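Local coordinates for protein leucine aminopeptidase (Parabacteroides distasonis, PDB 3TC8) that binds a zinc ion and probably acts as an aminopeptidase or glutaminyl-peptide cyclotransferase of the M28 peptidase family, at residues R96-P107 with G150-Y161; D126-L135 with L198-N206. All blocks are in the same frame, centred on the assembly; numbering follows the deposited sequence.

Contact 1: R96-P107 with G150-Y161; sequences RVLLFAHWDSRP and GIDIIFFDAEDY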
loop_
_atom_site.group_PDB
_atom_site.type_symbol
_atom_site.label_atom_id
_atom_site.label_comp_id
_atom_site.label_asym_id
_atom_site.label_seq_id
_atom_site.Cartn_x
_atom_site.Cartn_y
_atom_site.Cartn_z
ATOM N N ARG A 96 18.430 -3.987 3.971
ATOM C CA ARG A 96 17.130 -4.181 3.327
ATOM C C ARG A 96 16.287 -2.935 3.367
ATOM O O ARG A 96 16.460 -2.078 4.234
ATOM C CB ARG A 96 16.376 -5.308 4.013
ATOM C CG ARG A 96 17.240 -6.518 4.229
ATOM C CD ARG A 96 16.453 -7.780 4.513
ATOM N NE ARG A 96 15.614 -8.214 3.392
ATOM C CZ ARG A 96 16.089 -8.759 2.288
ATOM N NH1 ARG A 96 17.389 -9.069 2.159
ATOM N NH2 ARG A 96 15.250 -9.094 1.307
ATOM N N VAL A 97 15.391 -2.829 2.379
ATOM C CA VAL A 97 14.348 -1.839 2.350
ATOM C C VAL A 97 13.015 -2.552 2.218
ATOM O O VAL A 97 12.883 -3.493 1.448
ATOM C CB VAL A 97 14.543 -0.846 1.200
ATOM C CG1 VAL A 97 13.331 0.046 1.013
ATOM C CG2 VAL A 97 15.803 -0.014 1.475
ATOM N N LEU A 98 12.031 -2.127 3.008
ATOM C CA LEU A 98 10.679 -2.622 3.009
ATOM C C LEU A 98 9.769 -1.717 2.189
ATOM O O LEU A 98 9.666 -0.545 2.498
ATOM C CB LEU A 98 10.204 -2.707 4.451
ATOM C CG LEU A 98 8.731 -3.099 4.654
ATOM C CD1 LEU A 98 8.420 -4.446 4.135
ATOM C CD2 LEU A 98 8.337 -2.927 6.136
ATOM N N LEU A 99 9.089 -2.310 1.213
ATOM C CA LEU A 99 8.092 -1.578 0.388
ATOM C C LEU A 99 6.777 -2.323 0.572
ATOM O O LEU A 99 6.714 -3.531 0.423
ATOM C CB LEU A 99 8.500 -1.603 -1.090
ATOM C CG LEU A 99 9.867 -1.034 -1.415
ATOM C CD1 LEU A 99 10.136 -1.174 -2.941
ATOM C CD2 LEU A 99 10.034 0.403 -0.988
ATOM N N PHE A 100 5.705 -1.563 0.869
ATOM C CA PHE A 100 4.464 -2.238 1.302
ATOM C C PHE A 100 3.244 -1.494 0.897
ATOM O O PHE A 100 3.270 -0.327 0.546
ATOM C CB PHE A 100 4.508 -2.600 2.802
ATOM C CG PHE A 100 4.697 -1.466 3.782
ATOM C CD1 PHE A 100 5.903 -0.800 3.917
ATOM C CD2 PHE A 100 3.687 -1.134 4.661
ATOM C CE1 PHE A 100 6.124 0.144 4.881
ATOM C CE2 PHE A 100 3.910 -0.163 5.640
ATOM C CZ PHE A 100 5.098 0.454 5.768
ATOM N N ALA A 101 2.128 -2.221 0.905
ATOM C CA ALA A 101 0.799 -1.715 0.523
ATOM C C ALA A 101 -0.234 -2.724 1.053
ATOM O O ALA A 101 0.115 -3.848 1.321
ATOM C CB ALA A 101 0.702 -1.646 -1.021
ATOM N N HIS A 102 -1.462 -2.251 1.218
ATOM C CA HIS A 102 -2.539 -3.188 1.570
ATOM C C HIS A 102 -3.227 -3.667 0.308
ATOM O O HIS A 102 -3.396 -2.921 -0.663
ATOM C CB HIS A 102 -3.553 -2.583 2.560
ATOM C CG HIS A 102 -4.648 -1.762 1.986
ATOM N ND1 HIS A 102 -5.881 -2.316 1.708
ATOM C CD2 HIS A 102 -4.744 -0.461 1.646
ATOM C CE1 HIS A 102 -6.674 -1.408 1.193
ATOM N NE2 HIS A 102 -6.038 -0.261 1.172
ATOM N N TRP A 103 -3.685 -4.926 0.324
ATOM C CA TRP A 103 -4.296 -5.537 -0.859
ATOM C C TRP A 103 -5.779 -5.855 -0.734
ATOM O O TRP A 103 -6.425 -6.159 -1.742
ATOM C CB TRP A 103 -3.517 -6.768 -1.353
ATOM C CG TRP A 103 -3.610 -7.991 -0.526
ATOM C CD1 TRP A 103 -2.839 -8.312 0.540
ATOM C CD2 TRP A 103 -4.441 -9.128 -0.764
ATOM N NE1 TRP A 103 -3.163 -9.572 0.992
ATOM C CE2 TRP A 103 -4.115 -10.117 0.184
ATOM C CE3 TRP A 103 -5.438 -9.411 -1.706
ATOM C CZ2 TRP A 103 -4.780 -11.329 0.218
ATOM C CZ3 TRP A 103 -6.062 -10.632 -1.688
ATOM C CH2 TRP A 103 -5.723 -11.579 -0.748
ATOM N N ASP A 104 -6.321 -5.867 0.480
ATOM C CA ASP A 104 -7.743 -6.072 0.673
ATOM C C ASP A 104 -8.556 -4.887 0.197
ATOM O O ASP A 104 -8.059 -3.750 0.092
ATOM C CB ASP A 104 -8.049 -6.355 2.143
ATOM C CG ASP A 104 -7.683 -5.200 3.068
ATOM O OD1 ASP A 104 -6.541 -4.708 2.987
ATOM O OD2 ASP A 104 -8.562 -4.820 3.888
ATOM N N SER A 105 -9.837 -5.170 -0.033
ATOM C CA SER A 105 -10.833 -4.141 -0.321
ATOM C C SER A 105 -11.821 -4.050 0.828
ATOM O O SER A 105 -12.255 -5.045 1.397
ATOM C CB SER A 105 -11.654 -4.565 -1.585
ATOM O OG SER A 105 -10.837 -4.824 -2.691
ATOM N N ARG A 106 -12.238 -2.833 1.136
ATOM C CA ARG A 106 -13.203 -2.603 2.198
ATOM C C ARG A 106 -14.545 -3.260 1.863
ATOM O O ARG A 106 -15.061 -3.073 0.768
ATOM C CB ARG A 106 -13.354 -1.101 2.412
ATOM C CG ARG A 106 -14.280 -0.699 3.568
ATOM C CD ARG A 106 -13.816 0.581 4.205
ATOM N NE ARG A 106 -14.680 1.073 5.280
ATOM C CZ ARG A 106 -14.623 0.612 6.516
ATOM N NH1 ARG A 106 -13.896 -0.428 6.830
ATOM N NH2 ARG A 106 -15.402 1.121 7.468
ATOM N N PRO A 107 -15.191 -3.862 2.853
ATOM C CA PRO A 107 -16.504 -4.498 2.623
ATOM C C PRO A 107 -17.700 -3.544 2.634
ATOM O O PRO A 107 -18.821 -3.986 2.454
ATOM C CB PRO A 107 -16.602 -5.505 3.747
ATOM C CG PRO A 107 -15.805 -4.899 4.859
ATOM C CD PRO A 107 -14.620 -4.318 4.141
ATOM N N GLY A 150 18.837 -5.554 -0.315
ATOM C CA GLY A 150 17.686 -6.429 -0.267
ATOM C C GLY A 150 16.394 -5.629 -0.294
ATOM O O GLY A 150 16.358 -4.547 0.252
ATOM N N ILE A 151 15.381 -6.153 -0.961
ATOM C CA ILE A 151 14.067 -5.529 -0.987
ATOM C C ILE A 151 13.049 -6.539 -0.578
ATOM O O ILE A 151 13.005 -7.661 -1.109
ATOM C CB ILE A 151 13.683 -5.036 -2.413
ATOM C CG1 ILE A 151 14.733 -4.039 -2.962
ATOM C CG2 ILE A 151 12.300 -4.417 -2.381
ATOM C CD1 ILE A 151 14.844 -2.709 -2.256
ATOM N N ASP A 152 12.183 -6.169 0.361
ATOM C CA ASP A 152 11.006 -6.970 0.702
ATOM C C ASP A 152 9.776 -6.197 0.251
ATOM O O ASP A 152 9.618 -5.047 0.611
ATOM C CB ASP A 152 10.956 -7.250 2.198
ATOM C CG ASP A 152 12.223 -7.922 2.657
ATOM O OD1 ASP A 152 12.451 -9.067 2.210
ATOM O OD2 ASP A 152 13.004 -7.268 3.407
ATOM N N ILE A 153 8.964 -6.857 -0.554
ATOM C CA ILE A 153 7.668 -6.342 -0.998
ATOM C C ILE A 153 6.640 -7.024 -0.100
ATOM O O ILE A 153 6.581 -8.267 -0.124
ATOM C CB ILE A 153 7.401 -6.688 -2.456
ATOM C CG1 ILE A 153 8.509 -6.256 -3.425
ATOM C CG2 ILE A 153 6.027 -6.249 -2.865
ATOM C CD1 ILE A 153 8.623 -4.790 -3.592
ATOM N N ILE A 154 5.833 -6.273 0.593
ATOM C CA ILE A 154 4.772 -6.869 1.422
ATOM C C ILE A 154 3.412 -6.284 1.063
ATOM O O ILE A 154 3.218 -5.093 1.068
ATOM C CB ILE A 154 5.000 -6.786 2.944
ATOM C CG1 ILE A 154 6.373 -7.375 3.283
ATOM C CG2 ILE A 154 3.842 -7.500 3.654
ATOM C CD1 ILE A 154 6.675 -7.489 4.798
ATOM N N PHE A 155 2.501 -7.228 0.743
ATOM C CA PHE A 155 1.099 -6.912 0.592
ATOM C C PHE A 155 0.388 -7.352 1.890
ATOM O O PHE A 155 0.247 -8.536 2.154
ATOM C CB PHE A 155 0.507 -7.587 -0.629
ATOM C CG PHE A 155 1.272 -7.336 -1.923
ATOM C CD1 PHE A 155 1.854 -6.116 -2.204
ATOM C CD2 PHE A 155 1.369 -8.358 -2.844
ATOM C CE1 PHE A 155 2.534 -5.948 -3.409
ATOM C CE2 PHE A 155 2.033 -8.166 -4.077
ATOM C CZ PHE A 155 2.608 -6.932 -4.316
ATOM N N PHE A 156 -0.016 -6.355 2.666
ATOM C CA PHE A 156 -0.692 -6.592 3.947
ATOM C C PHE A 156 -2.202 -6.706 3.737
ATOM O O PHE A 156 -2.803 -5.970 2.989
ATOM C CB PHE A 156 -0.380 -5.460 4.925
ATOM C CG PHE A 156 1.021 -5.492 5.452
ATOM C CD1 PHE A 156 1.436 -6.478 6.300
ATOM C CD2 PHE A 156 1.929 -4.477 5.146
ATOM C CE1 PHE A 156 2.698 -6.496 6.811
ATOM C CE2 PHE A 156 3.214 -4.518 5.681
ATOM C CZ PHE A 156 3.583 -5.499 6.537
ATOM N N ASP A 157 -2.767 -7.660 4.453
ATOM C CA ASP A 157 -4.191 -7.931 4.391
ATOM C C ASP A 157 -4.949 -7.259 5.495
ATOM O O ASP A 157 -4.387 -6.729 6.466
ATOM C CB ASP A 157 -4.422 -9.461 4.480
ATOM C CG ASP A 157 -5.729 -9.951 3.922
ATOM O OD1 ASP A 157 -6.531 -9.157 3.375
ATOM O OD2 ASP A 157 -5.898 -11.191 3.948
ATOM N N ALA A 158 -6.252 -7.196 5.305
ATOM C CA ALA A 158 -7.187 -6.807 6.352
ATOM C C ALA A 158 -6.843 -5.425 6.913
ATOM O O ALA A 158 -7.025 -5.179 8.115
ATOM C CB ALA A 158 -7.276 -7.863 7.414
ATOM N N GLU A 159 -6.456 -4.494 6.052
ATOM C CA GLU A 159 -6.209 -3.145 6.467
ATOM C C GLU A 159 -7.484 -2.325 6.605
ATOM O O GLU A 159 -7.519 -1.405 7.410
ATOM C CB GLU A 159 -5.249 -2.461 5.482
ATOM C CG GLU A 159 -4.919 -0.999 5.806
ATOM C CD GLU A 159 -5.920 0.053 5.397
ATOM O OE1 GLU A 159 -6.667 -0.211 4.424
ATOM O OE2 GLU A 159 -5.940 1.147 6.072
ATOM N N ASP A 160 -8.460 -2.643 5.750
ATOM C CA ASP A 160 -9.571 -1.707 5.497
ATOM C C ASP A 160 -10.928 -2.296 5.945
ATOM O O ASP A 160 -11.954 -1.969 5.350
ATOM C CB ASP A 160 -9.606 -1.290 4.031
ATOM C CG ASP A 160 -9.924 0.161 3.842
ATOM O OD1 ASP A 160 -9.987 0.927 4.813
ATOM O OD2 ASP A 160 -10.085 0.576 2.719
ATOM N N TYR A 161 -10.897 -3.046 7.034
ATOM C CA TYR A 161 -12.073 -3.690 7.642
ATOM C C TYR A 161 -12.360 -3.058 9.016
ATOM O O TYR A 161 -12.986 -3.677 9.869
ATOM C CB TYR A 161 -11.850 -5.217 7.736
ATOM C CG TYR A 161 -13.059 -6.112 7.526
ATOM C CD1 TYR A 161 -14.141 -6.154 8.427
ATOM C CD2 TYR A 161 -13.097 -7.000 6.460
ATOM C CE1 TYR A 161 -15.172 -7.037 8.219
ATOM C CE2 TYR A 161 -14.120 -7.914 6.282
ATOM C CZ TYR A 161 -15.159 -7.911 7.187
ATOM O OH TYR A 161 -16.182 -8.833 7.001
HETATM O O HOH W 1 -10.244 -0.778 0.361
#
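The H102 ring has the carboxylate oxygen E159 OE1 over the centre of one face, while water 1 lies in its plane at the edge. Where segments 96-107 and 150-161 finish, P107 CG sits over the centre of the Y161 ring, a CH-pi contact 3.7 Å from the centroid. F100 CD2 meets F156 CE2 at 3.6 Å, the two rings set obliquely. The R96 guanidinium has G150 CA over one face and grips D152 side-on: NE meets OD2 at 2.8 Å on the syn side, NH2 reaches OD1 at 2.9 Å from above the carboxylate plane; D152 OD2 is also hydrogen-bonded to Y191 OH. D104 CG stands between its backbone N and carbonyl carbon (chi1 62°), which turns the carboxylate toward H102 and the 158-160 backbone. D104 OD1 takes H102 ND1 (2.8 Å) and E159 N (3.1 Å) from opposite faces of its plane; OD2 receives D160 N at 2.9 Å on the syn lone pair. An alanine at D104 would remove all three bonds and would probably let the H102 ring turn and the E159-D160 loop shift. D160 binds zinc with D127 and H281, and H102 NE2 is hydrogen-bonded to D127, so D104 stands behind the metal site. Strands 96-102 and 150-156 run parallel. Strand 195-200 flanks 96-102 on its other edge; helix 177-184 covers L98, I154 and F156, and V254 of helix 250-258 touches L98 and F100.

Contact 2: D126-L135 with L198-N206; sequences DDGGSGVGAL and LLDMVGGKN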
loop_
_atom_site.group_PDB
_atom_site.type_symbol
_atom_site.label_atom_id
_atom_site.label_comp_id
_atom_site.label_asym_id
_atom_site.label_seq_id
_atom_site.Cartn_x
_atom_site.Cartn_y
_atom_site.Cartn_z
ATOM N N ASP A 126 -8.226 2.402 -6.189
ATOM C CA ASP A 126 -7.190 3.261 -5.659
ATOM C C ASP A 126 -6.800 2.819 -4.253
ATOM O O ASP A 126 -5.609 2.752 -3.920
ATOM C CB ASP A 126 -7.609 4.714 -5.708
ATOM C CG ASP A 126 -6.474 5.704 -5.635
ATOM O OD1 ASP A 126 -5.317 5.321 -5.898
ATOM O OD2 ASP A 126 -6.772 6.880 -5.323
ATOM N N ASP A 127 -7.782 2.555 -3.387
ATOM C CA ASP A 127 -7.567 2.136 -2.010
ATOM C C ASP A 127 -7.378 0.631 -1.981
ATOM O O ASP A 127 -8.303 -0.144 -1.763
ATOM C CB ASP A 127 -8.721 2.597 -1.200
ATOM C CG ASP A 127 -8.528 2.559 0.281
ATOM O OD1 ASP A 127 -7.553 1.982 0.778
ATOM O OD2 ASP A 127 -9.450 3.104 0.952
ATOM N N GLY A 128 -6.153 0.217 -2.236
ATOM C CA GLY A 128 -5.701 -1.155 -2.340
ATOM C C GLY A 128 -5.033 -1.439 -3.677
ATOM O O GLY A 128 -3.830 -1.732 -3.758
ATOM N N GLY A 129 -5.775 -1.360 -4.755
ATOM C CA GLY A 129 -5.222 -1.717 -6.034
ATOM C C GLY A 129 -4.010 -0.941 -6.434
ATOM O O GLY A 129 -3.052 -1.507 -6.945
ATOM N N SER A 130 -4.020 0.368 -6.225
ATOM C CA SER A 130 -2.957 1.242 -6.772
ATOM C C SER A 130 -1.608 0.926 -6.151
ATOM O O SER A 130 -0.618 0.797 -6.877
ATOM C CB SER A 130 -3.295 2.703 -6.584
ATOM O OG SER A 130 -3.294 3.072 -5.204
ATOM N N GLY A 131 -1.532 0.816 -4.834
ATOM C CA GLY A 131 -0.254 0.575 -4.191
ATOM C C GLY A 131 0.315 -0.779 -4.558
ATOM O O GLY A 131 1.500 -0.915 -4.825
ATOM N N VAL A 132 -0.565 -1.773 -4.610
ATOM C CA VAL A 132 -0.129 -3.123 -4.973
ATOM C C VAL A 132 0.319 -3.165 -6.440
ATOM O O VAL A 132 1.312 -3.781 -6.762
ATOM C CB VAL A 132 -1.259 -4.144 -4.736
ATOM C CG1 VAL A 132 -0.935 -5.494 -5.275
ATOM C CG2 VAL A 132 -1.572 -4.213 -3.223
ATOM N N GLY A 133 -0.413 -2.479 -7.323
ATOM C CA GLY A 133 -0.028 -2.496 -8.742
ATOM C C GLY A 133 1.288 -1.778 -8.988
ATOM O O GLY A 133 2.110 -2.252 -9.782
ATOM N N ALA A 134 1.505 -0.652 -8.308
ATOM C CA ALA A 134 2.780 0.039 -8.382
ATOM C C ALA A 134 3.899 -0.861 -7.865
ATOM O O ALA A 134 4.979 -0.955 -8.469
ATOM C CB ALA A 134 2.755 1.359 -7.684
ATOM N N LEU A 135 3.674 -1.520 -6.728
ATOM C CA LEU A 135 4.684 -2.408 -6.178
ATOM C C LEU A 135 4.937 -3.625 -7.045
ATOM O O LEU A 135 6.083 -4.089 -7.116
ATOM C CB LEU A 135 4.332 -2.848 -4.765
ATOM C CG LEU A 135 4.460 -1.772 -3.689
ATOM C CD1 LEU A 135 4.143 -2.317 -2.307
ATOM C CD2 LEU A 135 5.831 -1.082 -3.665
ATOM N N LEU A 198 5.454 2.857 2.430
ATOM C CA LEU A 198 4.089 2.444 2.160
ATOM C C LEU A 198 3.534 3.260 1.003
ATOM O O LEU A 198 3.642 4.471 1.003
ATOM C CB LEU A 198 3.253 2.685 3.416
ATOM C CG LEU A 198 1.734 2.535 3.295
ATOM C CD1 LEU A 198 1.318 1.139 2.846
ATOM C CD2 LEU A 198 1.075 2.866 4.612
ATOM N N LEU A 199 2.889 2.591 0.058
ATOM C CA LEU A 199 2.136 3.228 -0.997
ATOM C C LEU A 199 0.659 2.953 -0.709
ATOM O O LEU A 199 0.256 1.780 -0.632
ATOM C CB LEU A 199 2.484 2.665 -2.365
ATOM C CG LEU A 199 3.973 2.699 -2.776
ATOM C CD1 LEU A 199 4.141 2.169 -4.188
ATOM C CD2 LEU A 199 4.525 4.085 -2.584
ATOM N N ASP A 200 -0.138 3.985 -0.646
ATOM C CA ASP A 200 -1.580 3.843 -0.419
ATOM C C ASP A 200 -2.303 4.918 -1.220
ATOM O O ASP A 200 -1.985 6.081 -1.038
ATOM C CB ASP A 200 -1.866 3.958 1.084
ATOM C CG ASP A 200 -3.275 3.610 1.489
ATOM O OD1 ASP A 200 -4.069 3.121 0.670
ATOM O OD2 ASP A 200 -3.635 3.769 2.709
HETATM N N MSE A 201 -3.213 4.549 -2.106
HETATM C CA MSE A 201 -3.911 5.557 -2.919
HETATM C C MSE A 201 -2.944 6.441 -3.711
HETATM O O MSE A 201 -2.902 7.663 -3.547
HETATM C CB MSE A 201 -4.920 6.394 -2.072
HETATM C CG MSE A 201 -6.040 5.524 -1.488
HETATM SE SE MSE A 201 -7.393 6.452 -0.598
HETATM C CE MSE A 201 -8.415 6.785 -1.991
ATOM N N VAL A 202 -2.175 5.751 -4.532
ATOM C CA VAL A 202 -1.161 6.341 -5.387
ATOM C C VAL A 202 -1.513 6.277 -6.872
ATOM O O VAL A 202 -0.643 6.427 -7.719
ATOM C CB VAL A 202 0.229 5.736 -5.131
ATOM C CG1 VAL A 202 0.707 6.075 -3.722
ATOM C CG2 VAL A 202 0.254 4.272 -5.436
ATOM N N GLY A 203 -2.802 6.088 -7.187
ATOM C CA GLY A 203 -3.221 5.993 -8.556
ATOM C C GLY A 203 -4.156 7.044 -9.069
ATOM O O GLY A 203 -4.439 7.067 -10.279
ATOM N N GLY A 204 -4.707 7.890 -8.218
ATOM C CA GLY A 204 -5.743 8.812 -8.639
ATOM C C GLY A 204 -5.224 9.918 -9.525
ATOM O O GLY A 204 -4.160 10.492 -9.274
ATOM N N LYS A 205 -6.012 10.297 -10.530
ATOM C CA LYS A 205 -5.678 11.420 -11.382
ATOM C C LYS A 205 -5.397 12.648 -10.520
ATOM O O LYS A 205 -6.196 12.958 -9.617
ATOM C CB LYS A 205 -6.801 11.713 -12.364
ATOM C CG LYS A 205 -6.415 12.699 -13.438
ATOM C CD LYS A 205 -7.584 13.003 -14.375
ATOM C CE LYS A 205 -7.285 14.153 -15.283
ATOM N NZ LYS A 205 -6.175 13.767 -16.175
ATOM N N ASN A 206 -4.274 13.337 -10.753
ATOM C CA ASN A 206 -3.936 14.568 -10.018
ATOM C C ASN A 206 -3.830 14.397 -8.485
ATOM O O ASN A 206 -4.018 15.341 -7.729
ATOM C CB ASN A 206 -4.857 15.691 -10.400
ATOM C CG ASN A 206 -4.760 16.045 -11.867
ATOM O OD1 ASN A 206 -3.661 16.114 -12.450
ATOM N ND2 ASN A 206 -5.904 16.321 -12.480
HETATM O O HOH W 2 -4.796 8.645 -5.451
HETATM O O HOH W 3 -3.802 1.707 -1.624
#
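D126 turns its carboxylate toward the 201-204 loop by setting CG anti to the backbone N (chi1 -160°), and S130 places OG between its backbone N and carbonyl carbon (chi1 67°), where it faces both the loop and its own helix. D126 OD1 then accepts G203 N at 2.9 Å, met on the syn side and 21° out of the carboxylate plane. S130 OG accepts V202 N at 3.0 Å and donates to D126 O at 2.7 Å, on a lone pair in the carbonyl plane; this second bond fixes the rotation of the hydroxyl. Water 2 links D126 OD2 to G204 N, and Y279 is a further partner of OD2. The M201 side chain, a selenomethionine, crosses that of D126 at about a right angle: CG runs over D127 CA, and CE ends 3.7 Å from D126 OD2. Farther along the helix, L199 CD1 lodges against A134 CB (3.8 Å) and L135 CD2 (3.7 Å), an apolar patch beside the polar one. G131 lets strand and helix approach closely, since a side chain there would run into L199 O. Water 3 joins G128 N, M201 N and D200 OD1. D127 OD1, hydrogen-bonded by H102 NE2, lies 3.7 Å from D200 OD1. The N-terminal part of helix 125-144 thus rests on the C-terminal end of strand 195-200, and D127 supplies one zinc ligand beside D160 and H281, a site at the strand ends as in M28 peptidases.

Overall arrangement
Both contacts are buried and lie in the same alpha/beta core, but they join different layers. Contact 1 is made within the sheet, by neighbouring parallel strands tied through backbone bonds, with a salt bridge at the start of the strands and carboxylate, histidine and metal chemistry near and beyond their C-terminal ends. Contact 2 packs a helix on the sheet and relies on side-chain acceptors, bridging waters and a small apolar patch. Helix 125-144 connects strands 96-102 and 150-156 along the chain, and strand 195-200 is the next neighbour of 96-102, with F100 O receiving L199 N. They meet at the metal, each giving one aspartate, and a histidine-aspartate hydrogen bond ties them together.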